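Side-chain contacts in MgGH51 (Meripilus giganteus, PDB 6ZPV), which probably hydrolyses terminal alpha-L-arabinofuranosyl residues from arabinose-containing glycans, as a family GH51 alpha-L-arabinofuranosidase: residues 20-25 and 272-277; 200-205 and 212-217; 223-228 and 276-281; 242-247 and 316-321. All blocks are in the same frame, centred on the assembly; numbering follows the deposited sequence.

Helix 271-281 ties most of this set together. Interactions 1 and 3, whose centres lie about 6 Å apart, both use it, sharing Gln276 and Phe277 and reaching the neighbouring parallel strands 20-21 and 224-227 of the eight-stranded barrel sheet. Interaction 2, about 13 Å from each centre to centre, sets a loop on helix 211-219, which precedes strand 224-227, and touches Phe277 through Phe202. Interaction 4 has its centre about 13 Å from that of interaction 1, 15 Å from interaction 3 and 23 Å from interaction 2. Along the chain interaction 2 is nested within interaction 1 and closes before interaction 3 opens, while interaction 4 crosses both 1 and 3. Interactions 1 and 3 thus join barrel strands to a helix, while 2 and 4 pack loops against helices.

Interaction 1 of 4, residues 20-25 and 272-277; sequences LMFEDI and LEYLQF
Phe22 and Tyr274 meet edge first, their side chains crossing at about a right angle. The phenol points from its helix to the CD1-CE1 side of the phenylalanine, and each ring has the other's nearest atoms close to its own plane. Tyr274 OH lies at the rim of the Phe22 ring, 3.2 Å from Phe22 CE1, while Phe22 CD1 sits beside the tyrosine ring, 3.7 Å from Tyr274 CE1. The planes are inclined at 69° and the centroids are 5.8 Å apart, an oblique meeting of two rims. No hydrogen bond joins the two segments.

Large aromatic side chains suit both positions, because the nearest backbones are well separated: Phe22 CA and Tyr274 CA are 10.3 Å apart. Phe22 keeps CG anti to its backbone nitrogen (chi1 -173°), carrying the ring toward the helix. Tyr274 instead has CG anti to its carbonyl carbon (chi1 -76°), and the full length of the phenol closes the remaining distance. Both residues are buried, and the phenol oxygen itself lies against ring carbons of Phe22. The surface buried between the segments is small, 101 Å², as fits a meeting of two rims.

In the fold, Phe22 directly follows strand 20-21, which is hydrogen-bonded to strand 224-227, Phe22 also sharing a backbone hydrogen bond with Arg226. Tyr274 belongs to helix 271-281 and also packs against Phe225 and Phe227, so the phenol lies between its helix and two neighbouring strands of the parallel barrel.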
# COMPACT_ATOMS: atom_id res chain seq x y z
N LEU A 20 2.95 -7.12 -4.21
CA LEU A 20 2.36 -6.37 -3.11
C LEU A 20 0.86 -6.19 -3.30
O LEU A 20 0.36 -6.08 -4.44
CB LEU A 20 2.99 -4.97 -3.04
CG LEU A 20 4.50 -4.91 -2.99
CD1 LEU A 20 4.95 -3.48 -2.82
CD2 LEU A 20 5.09 -5.79 -1.91
N MET A 21 0.15 -6.13 -2.17
CA MET A 21 -1.29 -5.83 -2.13
C MET A 21 -1.54 -4.54 -1.39
O MET A 21 -1.14 -4.40 -0.23
CB MET A 21 -2.09 -6.96 -1.49
CG MET A 21 -3.59 -6.75 -1.48
SD MET A 21 -4.18 -5.73 -0.10
CE MET A 21 -5.87 -5.44 -0.51
N PHE A 22 -2.18 -3.56 -2.07
CA PHE A 22 -2.40 -2.24 -1.47
C PHE A 22 -3.88 -1.86 -1.52
O PHE A 22 -4.54 -1.90 -2.56
CB PHE A 22 -1.56 -1.19 -2.22
CG PHE A 22 -1.62 0.17 -1.52
CD1 PHE A 22 -2.61 1.09 -1.81
CD2 PHE A 22 -0.72 0.50 -0.54
CE1 PHE A 22 -2.68 2.30 -1.12
CE2 PHE A 22 -0.79 1.70 0.16
CZ PHE A 22 -1.76 2.61 -0.15
N GLU A 23 -4.33 -1.33 -0.39
CA GLU A 23 -5.47 -0.44 -0.31
C GLU A 23 -5.11 0.58 0.77
O GLU A 23 -4.22 0.30 1.59
CB GLU A 23 -6.74 -1.20 0.08
CG GLU A 23 -6.76 -1.65 1.54
CD GLU A 23 -7.98 -2.51 1.88
OE1 GLU A 23 -9.13 -2.04 1.71
OE2 GLU A 23 -7.74 -3.67 2.29
N ASP A 24 -5.86 1.68 0.87
CA ASP A 24 -5.66 2.63 1.97
C ASP A 24 -6.37 2.05 3.19
O ASP A 24 -7.62 2.07 3.30
CB ASP A 24 -6.19 4.02 1.59
CG ASP A 24 -5.52 5.10 2.38
OD1 ASP A 24 -5.11 4.85 3.55
OD2 ASP A 24 -5.37 6.25 1.83
N ILE A 25 -5.59 1.47 4.10
CA ILE A 25 -6.04 0.87 5.36
C ILE A 25 -4.93 1.21 6.36
O ILE A 25 -3.74 1.28 5.99
CB ILE A 25 -6.23 -0.66 5.23
CG1 ILE A 25 -6.81 -1.31 6.50
CG2 ILE A 25 -4.98 -1.37 4.76
CD1 ILE A 25 -7.12 -2.78 6.36
N LEU A 272 -2.82 8.30 -11.39
CA LEU A 272 -1.53 8.58 -12.02
C LEU A 272 -0.39 8.43 -11.02
O LEU A 272 0.73 8.05 -11.44
CB LEU A 272 -1.52 9.95 -12.67
CG LEU A 272 -0.36 10.25 -13.59
CD1 LEU A 272 -0.25 9.27 -14.75
CD2 LEU A 272 -0.46 11.66 -14.14
N GLU A 273 -0.57 8.78 -9.76
CA GLU A 273 0.50 8.61 -8.76
C GLU A 273 0.84 7.13 -8.59
O GLU A 273 2.02 6.75 -8.50
CB GLU A 273 0.14 9.27 -7.45
CG GLU A 273 0.02 10.80 -7.49
CD GLU A 273 -1.24 11.38 -8.08
OE1 GLU A 273 -2.26 10.62 -8.06
OE2 GLU A 273 -1.25 12.54 -8.49
N TYR A 274 -0.19 6.27 -8.56
CA TYR A 274 0.06 4.81 -8.53
C TYR A 274 0.91 4.40 -9.74
O TYR A 274 1.92 3.71 -9.58
CB TYR A 274 -1.28 4.05 -8.48
CG TYR A 274 -2.03 4.01 -7.19
CD1 TYR A 274 -1.53 3.28 -6.12
CD2 TYR A 274 -3.29 4.58 -7.04
CE1 TYR A 274 -2.25 3.11 -4.94
CE2 TYR A 274 -4.00 4.45 -5.86
CZ TYR A 274 -3.48 3.72 -4.81
OH TYR A 274 -4.19 3.49 -3.64
N LEU A 275 0.43 4.75 -10.93
CA LEU A 275 1.10 4.30 -12.14
C LEU A 275 2.55 4.79 -12.24
O LEU A 275 3.43 4.00 -12.63
CB LEU A 275 0.30 4.73 -13.38
CG LEU A 275 -1.10 4.14 -13.49
CD1 LEU A 275 -1.90 4.84 -14.56
CD2 LEU A 275 -1.02 2.64 -13.77
N GLN A 276 2.79 6.02 -11.82
CA GLN A 276 4.16 6.56 -11.83
C GLN A 276 5.04 5.75 -10.87
O GLN A 276 6.22 5.49 -11.17
CB GLN A 276 4.17 8.05 -11.49
CG GLN A 276 5.53 8.68 -11.69
CD GLN A 276 6.03 8.56 -13.12
OE1 GLN A 276 5.41 9.15 -14.03
NE2 GLN A 276 7.16 7.89 -13.34
N PHE A 277 4.51 5.38 -9.71
CA PHE A 277 5.29 4.56 -8.76
C PHE A 277 5.64 3.21 -9.37
O PHE A 277 6.77 2.72 -9.19
CB PHE A 277 4.46 4.36 -7.49
CG PHE A 277 5.16 3.55 -6.42
CD1 PHE A 277 6.41 3.93 -5.96
CD2 PHE A 277 4.53 2.48 -5.82
CE1 PHE A 277 7.05 3.21 -4.97
CE2 PHE A 277 5.16 1.79 -4.80
CZ PHE A 277 6.38 2.17 -4.35

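Interaction 2 of 4, residues 200-205 and 212-217; sequences PTFKNR and DIAETL
With chi1 at -177°, Phe202 swings its ring away from its own backbone nitrogen and toward helix 211-219, and chi2 of 66° turns one face to Ala214. The methyl group settles over that face in a CH-pi contact: Ala214 CB is 3.8 Å from the centroid of the Phe202 ring, 21° off the normal. It leans toward the root of the ring, coming within 3.5 Å of Phe202 CG. Alanine suits this place, since its single methyl lets the flat ring approach the helix closely. Glu215 adds a looser touch through its aliphatic part, with Glu215 CG 4.2 Å from Phe202 CE1, while its carboxylate extends onward. Lys203 CG lies over the opposite face of the ring, so aliphatic carbons flank the aromatic on both sides.

Each segment is braced by a threonine. Thr201 OG1 donates to Arg205 O at 2.7 Å, closing the turn in which Lys203 and Asn204 take left-handed backbone angles. On the helix, Thr216 OG1 gives its proton to Asp212 O, also at 2.7 Å, and Thr216 N reaches the same oxygen from the other face of its carbonyl plane.

Phe202 lies in the loop between strand 189-198 and helix 211-219. Both Phe202 and Ala214 also touch helix 271-281, and Arg205 forms a salt bridge there with Asp280; through Ile213 and Thr216, helix 211-219 packs on strands 496-498 and 503-505.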
# COMPACT_ATOMS: atom_id res chain seq x y z
N PRO A 200 10.58 16.26 0.65
CA PRO A 200 11.09 15.69 -0.58
C PRO A 200 10.39 14.36 -0.84
O PRO A 200 10.17 13.59 0.11
CB PRO A 200 12.63 15.53 -0.29
CG PRO A 200 12.90 16.56 0.77
CD PRO A 200 11.66 16.55 1.64
N THR A 201 10.16 14.00 -2.09
CA THR A 201 9.43 12.78 -2.43
C THR A 201 10.32 11.74 -3.11
O THR A 201 11.36 12.08 -3.69
CB THR A 201 8.23 13.13 -3.30
OG1 THR A 201 8.70 13.80 -4.45
CG2 THR A 201 7.17 13.90 -2.55
N PHE A 202 9.87 10.51 -3.10
CA PHE A 202 10.53 9.42 -3.87
C PHE A 202 10.66 9.84 -5.32
O PHE A 202 9.67 10.27 -5.96
CB PHE A 202 9.68 8.17 -3.69
CG PHE A 202 10.23 6.93 -4.33
CD1 PHE A 202 11.42 6.35 -3.89
CD2 PHE A 202 9.58 6.32 -5.40
CE1 PHE A 202 11.89 5.18 -4.45
CE2 PHE A 202 10.09 5.16 -5.94
CZ PHE A 202 11.24 4.59 -5.49
N LYS A 203 11.85 9.73 -5.87
CA LYS A 203 12.17 10.08 -7.26
C LYS A 203 11.77 11.52 -7.58
O LYS A 203 11.61 11.87 -8.75
CB LYS A 203 11.53 9.08 -8.24
CG LYS A 203 12.02 7.68 -8.03
CD LYS A 203 13.42 7.39 -8.33
CE LYS A 203 13.65 5.88 -8.31
NZ LYS A 203 15.08 5.61 -8.21
N ASN A 204 11.66 12.37 -6.56
CA ASN A 204 11.30 13.80 -6.77
C ASN A 204 10.02 13.94 -7.61
O ASN A 204 9.85 14.97 -8.28
CB ASN A 204 12.44 14.65 -7.33
CG ASN A 204 13.66 14.53 -6.45
OD1 ASN A 204 13.59 14.71 -5.22
ND2 ASN A 204 14.77 14.20 -7.06
N ARG A 205 9.07 13.04 -7.44
CA ARG A 205 7.83 13.18 -8.18
C ARG A 205 6.92 14.20 -7.52
O ARG A 205 6.72 14.19 -6.30
CB ARG A 205 7.03 11.86 -8.26
CG ARG A 205 7.80 10.72 -8.97
CD ARG A 205 8.37 11.16 -10.32
NE ARG A 205 9.02 10.09 -10.98
CZ ARG A 205 9.82 10.23 -12.01
NH1 ARG A 205 10.10 11.45 -12.46
NH2 ARG A 205 10.46 9.16 -12.50
N ASP A 212 11.10 6.84 2.74
CA ASP A 212 11.49 5.62 3.45
C ASP A 212 10.52 4.46 3.17
O ASP A 212 11.01 3.34 2.98
CB ASP A 212 11.74 5.90 4.93
CG ASP A 212 10.58 6.45 5.74
OD1 ASP A 212 9.51 6.70 5.14
OD2 ASP A 212 10.76 6.65 7.01
N ILE A 213 9.24 4.73 3.11
CA ILE A 213 8.27 3.68 2.85
C ILE A 213 8.43 3.21 1.40
O ILE A 213 8.50 1.99 1.16
CB ILE A 213 6.83 4.17 3.15
CG1 ILE A 213 6.65 4.51 4.62
CG2 ILE A 213 5.85 3.13 2.65
CD1 ILE A 213 5.27 5.06 4.96
N ALA A 214 8.49 4.13 0.43
CA ALA A 214 8.61 3.73 -0.97
C ALA A 214 9.87 2.87 -1.15
O ALA A 214 9.84 1.88 -1.86
CB ALA A 214 8.66 4.96 -1.86
N GLU A 215 10.98 3.31 -0.57
CA GLU A 215 12.24 2.55 -0.70
C GLU A 215 12.14 1.17 -0.08
O GLU A 215 12.72 0.18 -0.57
CB GLU A 215 13.35 3.31 -0.05
CG GLU A 215 13.76 4.60 -0.76
CD GLU A 215 14.63 5.57 0.03
OE1 GLU A 215 14.95 5.23 1.21
OE2 GLU A 215 14.88 6.69 -0.45
N THR A 216 11.42 1.06 1.05
CA THR A 216 11.21 -0.23 1.72
C THR A 216 10.40 -1.17 0.82
O THR A 216 10.73 -2.38 0.74
CB THR A 216 10.56 -0.05 3.08
OG1 THR A 216 11.33 0.79 3.93
CG2 THR A 216 10.30 -1.36 3.81
N LEU A 217 9.36 -0.68 0.18
CA LEU A 217 8.60 -1.51 -0.74
C LEU A 217 9.50 -1.95 -1.87
O LEU A 217 9.47 -3.14 -2.25
CB LEU A 217 7.39 -0.72 -1.26
CG LEU A 217 6.37 -0.33 -0.19
CD1 LEU A 217 5.14 0.29 -0.85
CD2 LEU A 217 6.04 -1.42 0.77

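Interaction 3 of 4, residues 223-228 and 276-281; sequences SFFRFP and QFFEDT
Edge-to-face contacts join Phe278 to Phe227 and Phe277 to Phe225. The first presents the CE2-CZ edge of Phe278 to a face of Phe227, with centroids 5.1 Å apart and planes at 65°; Phe278 CE2 comes within 3.5 Å of Phe227 CE1. Phe277 turns its edge to the face of Phe225 in an offset version of the same arrangement, the planes nearly perpendicular at 83°. It touches through one corner, Phe277 CE2 lying 4.0 Å from Phe225 CE2, near the plane of the Phe277 ring.

Between Phe225 and Phe278 the relation is oblique, the planes clearly inclined. This is the tightest approach: Phe278 CE1 lies over a face of Phe225, 3.3 Å from Phe225 CD1. Phe278 leaves the helix with CG anti to its carbonyl carbon (chi1 -51°), and its ring thereby wedges between the two strand phenylalanines. Flat, apolar rings suit this buried layer because they interlock at several inclinations.

The four rings form an aromatic cluster between strand and helix of a (beta/alpha)8 barrel. Strand 224-227 and helix 276-281 run almost antiparallel, their axes 9.8 Å apart, as expected for successive elements of such a barrel. Phe225 and Phe227 point to the helix, whereas Arg226 points the other way and makes salt bridges with Glu347 and Glu429.

No hydrogen bond crosses between the two segments; the helix has its own side-chain bonds. Gln276 NE2 donates to Glu279 OE1 and, at 3.0 Å, to Asp280 OD1, meeting both oxygens from above their carboxylate planes. Thr281 OG1 donates to Phe277 O at 2.8 Å.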
# COMPACT_ATOMS: atom_id res chain seq x y z
N SER A 223 7.23 -7.71 -7.89
CA SER A 223 7.03 -7.69 -9.35
C SER A 223 5.70 -7.04 -9.73
O SER A 223 5.55 -6.63 -10.90
CB SER A 223 7.04 -9.08 -9.95
OG SER A 223 5.98 -9.86 -9.44
N PHE A 224 4.75 -6.96 -8.83
CA PHE A 224 3.43 -6.40 -9.14
C PHE A 224 2.91 -5.68 -7.92
O PHE A 224 3.37 -5.83 -6.79
CB PHE A 224 2.43 -7.48 -9.56
CG PHE A 224 2.02 -8.44 -8.47
CD1 PHE A 224 1.06 -8.09 -7.51
CD2 PHE A 224 2.63 -9.67 -8.34
CE1 PHE A 224 0.73 -8.90 -6.47
CE2 PHE A 224 2.28 -10.52 -7.30
CZ PHE A 224 1.35 -10.14 -6.36
N PHE A 225 1.89 -4.88 -8.17
CA PHE A 225 1.20 -4.07 -7.15
C PHE A 225 -0.31 -4.16 -7.42
O PHE A 225 -0.80 -3.63 -8.44
CB PHE A 225 1.71 -2.63 -7.21
CG PHE A 225 1.34 -1.72 -6.07
CD1 PHE A 225 0.12 -1.07 -6.01
CD2 PHE A 225 2.23 -1.43 -5.07
CE1 PHE A 225 -0.14 -0.11 -5.04
CE2 PHE A 225 1.99 -0.48 -4.11
CZ PHE A 225 0.78 0.20 -4.10
N ARG A 226 -1.04 -4.85 -6.56
CA ARG A 226 -2.52 -5.00 -6.65
C ARG A 226 -3.15 -3.79 -5.98
O ARG A 226 -2.77 -3.43 -4.83
CB ARG A 226 -2.96 -6.30 -5.97
CG ARG A 226 -4.43 -6.57 -6.08
CD ARG A 226 -4.92 -7.55 -5.02
NE ARG A 226 -6.36 -7.79 -5.08
CZ ARG A 226 -7.13 -8.05 -4.02
NH1 ARG A 226 -6.58 -8.25 -2.82
NH2 ARG A 226 -8.45 -8.07 -4.17
N PHE A 227 -4.09 -3.10 -6.63
CA PHE A 227 -4.64 -1.85 -6.10
C PHE A 227 -5.90 -1.53 -6.87
O PHE A 227 -6.08 -2.04 -8.00
CB PHE A 227 -3.62 -0.72 -6.25
CG PHE A 227 -3.56 -0.09 -7.62
CD1 PHE A 227 -3.11 -0.80 -8.70
CD2 PHE A 227 -4.11 1.17 -7.82
CE1 PHE A 227 -3.19 -0.27 -9.97
CE2 PHE A 227 -4.17 1.70 -9.08
CZ PHE A 227 -3.73 0.97 -10.17
N PRO A 228 -6.79 -0.62 -6.41
CA PRO A 228 -6.74 0.11 -5.13
C PRO A 228 -7.45 -0.60 -3.99
O PRO A 228 -7.60 -0.03 -2.90
CB PRO A 228 -7.42 1.42 -5.47
CG PRO A 228 -8.49 1.00 -6.45
CD PRO A 228 -7.80 -0.04 -7.30
N GLN A 276 2.79 6.02 -11.82
CA GLN A 276 4.16 6.56 -11.83
C GLN A 276 5.04 5.75 -10.87
O GLN A 276 6.22 5.49 -11.17
CB GLN A 276 4.17 8.05 -11.49
CG GLN A 276 5.53 8.68 -11.69
CD GLN A 276 6.03 8.56 -13.12
OE1 GLN A 276 5.41 9.15 -14.03
NE2 GLN A 276 7.16 7.89 -13.34
N PHE A 277 4.51 5.38 -9.71
CA PHE A 277 5.29 4.56 -8.76
C PHE A 277 5.64 3.21 -9.37
O PHE A 277 6.77 2.72 -9.19
CB PHE A 277 4.46 4.36 -7.49
CG PHE A 277 5.16 3.55 -6.42
CD1 PHE A 277 6.41 3.93 -5.96
CD2 PHE A 277 4.53 2.48 -5.82
CE1 PHE A 277 7.05 3.21 -4.97
CE2 PHE A 277 5.16 1.79 -4.80
CZ PHE A 277 6.38 2.17 -4.35
N PHE A 278 4.72 2.62 -10.14
CA PHE A 278 5.02 1.34 -10.81
C PHE A 278 6.18 1.52 -11.81
O PHE A 278 7.14 0.71 -11.82
CB PHE A 278 3.78 0.77 -11.48
CG PHE A 278 2.56 0.68 -10.61
CD1 PHE A 278 2.64 0.62 -9.22
CD2 PHE A 278 1.30 0.71 -11.17
CE1 PHE A 278 1.50 0.62 -8.44
CE2 PHE A 278 0.16 0.70 -10.38
CZ PHE A 278 0.26 0.71 -9.02
N GLU A 279 6.08 2.58 -12.61
CA GLU A 279 7.15 2.90 -13.55
C GLU A 279 8.46 3.09 -12.80
O GLU A 279 9.54 2.56 -13.24
CB GLU A 279 6.81 4.17 -14.36
CG GLU A 279 7.88 4.61 -15.29
CD GLU A 279 7.37 5.70 -16.19
OE1 GLU A 279 7.87 6.88 -16.07
OE2 GLU A 279 6.45 5.45 -16.94
N ASP A 280 8.44 3.75 -11.66
CA ASP A 280 9.65 4.08 -10.89
C ASP A 280 10.28 2.89 -10.20
O ASP A 280 11.41 3.00 -9.75
CB ASP A 280 9.35 5.19 -9.88
CG ASP A 280 9.05 6.55 -10.51
OD1 ASP A 280 9.36 6.73 -11.72
OD2 ASP A 280 8.56 7.42 -9.77
N THR A 281 9.56 1.81 -10.02
CA THR A 281 10.02 0.62 -9.28
C THR A 281 10.14 -0.61 -10.15
O THR A 281 10.57 -1.66 -9.66
CB THR A 281 9.08 0.35 -8.12
OG1 THR A 281 7.77 0.13 -8.60
CG2 THR A 281 9.11 1.41 -7.06

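Interaction 4 of 4, residues 242-247 and 316-321; sequences WQWNAT and INFVIG. With NAG (2-acetamido-2-deoxy-beta-D-glucopyranose), chain D.
Trp244 and Phe318 meet beside an N-glycosylation site, the sequon Asn245-Ala246-Thr247, whose asparagine carries an N-acetylglucosamine. The sugar is joined by a covalent bond of 1.4 Å between Asn245 ND2 and NAG C1. Ala246 CB lies 3.9 Å from NAG C8, the methyl of the acetamido group, and Gln311 donates to both Gln243 OE1 and Asn245 OD1 next to the linkage.

Next to the glycosylated asparagine, the benzo part of the indole touches the phenylalanine: Trp244 CZ3 is 3.6 Å from Phe318 CD1, and Phe318 CB is also close to CZ3. The pairing is oblique, the planes inclined at 37° with six-membered centroids 5.4 Å apart. Phe318 holds CG anti to its backbone nitrogen (chi1 -178°), which sends the ring off the helix toward the loop. The broad indole offers surface for two neighbours: Asn245 CB rests over the middle of one face, while the benzo corner CZ3 meets Phe318.

The loop turn is fixed by Trp244 O, which accepts two bonds from one residue, at 2.8 Å from Thr247 OG1 and at 3.0 Å from Thr247 N. The sequon threonine thus also secures the backbone ahead of the glycosylated asparagine.

Phe318 is near the end of helix 306-320, and Trp244 packs along that helix as well. Both rings touch Leu271 of helix 271-281 and Pro328 of helix 327-334, so the pair fills the junction of a glycosylated loop with three helices.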
# COMPACT_ATOMS: atom_id res chain seq x y z
N TRP A 242 -14.94 3.65 -4.90
CA TRP A 242 -13.77 4.32 -5.50
C TRP A 242 -14.12 4.62 -6.97
O TRP A 242 -14.64 3.74 -7.66
CB TRP A 242 -12.56 3.41 -5.34
CG TRP A 242 -11.26 3.98 -5.83
CD1 TRP A 242 -10.37 4.71 -5.11
CD2 TRP A 242 -10.70 3.88 -7.15
NE1 TRP A 242 -9.30 5.07 -5.86
CE2 TRP A 242 -9.45 4.56 -7.11
CE3 TRP A 242 -11.07 3.22 -8.32
CZ2 TRP A 242 -8.62 4.61 -8.24
CZ3 TRP A 242 -10.23 3.28 -9.42
CH2 TRP A 242 -9.01 3.95 -9.38
N GLN A 243 -13.74 5.80 -7.45
CA GLN A 243 -13.93 6.24 -8.84
C GLN A 243 -12.63 6.78 -9.38
O GLN A 243 -12.10 7.79 -8.83
CB GLN A 243 -15.05 7.30 -8.98
CG GLN A 243 -16.41 6.81 -8.55
CD GLN A 243 -17.52 7.78 -8.96
OE1 GLN A 243 -17.59 8.15 -10.14
NE2 GLN A 243 -18.40 8.14 -8.05
N TRP A 244 -12.15 6.26 -10.49
CA TRP A 244 -10.82 6.64 -10.97
C TRP A 244 -10.71 8.13 -11.30
O TRP A 244 -9.68 8.77 -11.00
CB TRP A 244 -10.47 5.84 -12.28
CG TRP A 244 -11.13 6.30 -13.53
CD1 TRP A 244 -12.38 5.99 -13.98
CD2 TRP A 244 -10.59 7.25 -14.47
NE1 TRP A 244 -12.68 6.72 -15.11
CE2 TRP A 244 -11.60 7.50 -15.42
CE3 TRP A 244 -9.39 7.99 -14.54
CZ2 TRP A 244 -11.42 8.44 -16.45
CZ3 TRP A 244 -9.25 8.92 -15.54
CH2 TRP A 244 -10.25 9.16 -16.49
N ASN A 245 -11.74 8.69 -11.91
CA ASN A 245 -11.66 10.03 -12.47
C ASN A 245 -11.66 11.10 -11.38
O ASN A 245 -11.13 12.18 -11.60
CB ASN A 245 -12.80 10.27 -13.49
CG ASN A 245 -14.16 9.82 -12.95
OD1 ASN A 245 -14.35 8.64 -12.61
ND2 ASN A 245 -15.09 10.79 -12.87
N ALA A 246 -12.18 10.78 -10.20
CA ALA A 246 -12.15 11.64 -9.04
C ALA A 246 -10.77 11.69 -8.40
O ALA A 246 -10.54 12.47 -7.49
CB ALA A 246 -13.21 11.22 -8.06
N THR A 247 -9.85 10.86 -8.89
CA THR A 247 -8.48 10.74 -8.38
C THR A 247 -7.40 11.30 -9.29
O THR A 247 -6.23 11.16 -8.98
CB THR A 247 -8.13 9.30 -7.95
OG1 THR A 247 -7.67 8.54 -9.08
CG2 THR A 247 -9.27 8.60 -7.25
N ILE A 316 -9.40 1.98 -17.64
CA ILE A 316 -8.36 1.23 -18.37
C ILE A 316 -7.77 2.07 -19.50
O ILE A 316 -6.54 2.10 -19.69
CB ILE A 316 -8.89 -0.13 -18.84
CG1 ILE A 316 -9.25 -1.02 -17.65
CG2 ILE A 316 -7.89 -0.79 -19.79
CD1 ILE A 316 -10.10 -2.23 -17.98
N ASN A 317 -8.61 2.82 -20.22
CA ASN A 317 -8.08 3.70 -21.28
C ASN A 317 -7.15 4.75 -20.71
O ASN A 317 -6.17 5.12 -21.35
CB ASN A 317 -9.23 4.35 -22.08
CG ASN A 317 -9.78 3.45 -23.16
OD1 ASN A 317 -9.03 2.58 -23.63
ND2 ASN A 317 -11.04 3.70 -23.53
N PHE A 318 -7.40 5.27 -19.52
CA PHE A 318 -6.47 6.21 -18.89
C PHE A 318 -5.09 5.54 -18.82
O PHE A 318 -4.06 6.22 -19.03
CB PHE A 318 -6.94 6.65 -17.51
CG PHE A 318 -6.01 7.66 -16.88
CD1 PHE A 318 -6.09 8.99 -17.22
CD2 PHE A 318 -5.00 7.27 -15.99
CE1 PHE A 318 -5.26 9.94 -16.67
CE2 PHE A 318 -4.16 8.22 -15.42
CZ PHE A 318 -4.29 9.55 -15.77
N VAL A 319 -5.02 4.28 -18.43
CA VAL A 319 -3.75 3.55 -18.22
C VAL A 319 -3.05 3.31 -19.55
O VAL A 319 -1.82 3.55 -19.66
CB VAL A 319 -3.98 2.26 -17.43
CG1 VAL A 319 -2.63 1.61 -17.15
CG2 VAL A 319 -4.74 2.49 -16.13
N ILE A 320 -3.78 2.75 -20.55
CA ILE A 320 -3.14 2.14 -21.74
C ILE A 320 -3.59 2.72 -23.08
O ILE A 320 -3.01 2.34 -24.10
CB ILE A 320 -3.33 0.62 -21.78
CG1 ILE A 320 -4.79 0.20 -22.04
CG2 ILE A 320 -2.76 -0.03 -20.55
CD1 ILE A 320 -4.94 -1.28 -22.23
N GLY A 321 -4.65 3.52 -23.11
CA GLY A 321 -5.23 3.84 -24.43
C GLY A 321 -4.35 4.77 -25.23
O GLY A 321 -3.56 5.54 -24.67
C1 NAG D . -16.42 10.40 -12.46
C2 NAG D . -17.19 11.62 -11.98
C3 NAG D . -18.66 11.22 -11.76
C4 NAG D . -19.24 10.59 -13.03
C5 NAG D . -18.35 9.40 -13.45
C6 NAG D . -18.83 8.76 -14.79
C7 NAG D . -16.13 13.44 -10.75
C8 NAG D . -15.60 13.92 -9.44
N2 NAG D . -16.64 12.20 -10.76
O3 NAG D . -19.45 12.38 -11.39
O4 NAG D . -20.55 10.09 -12.70
O5 NAG D . -17.05 9.90 -13.68
O6 NAG D . -18.03 7.59 -15.15
O7 NAG D . -16.17 14.14 -11.70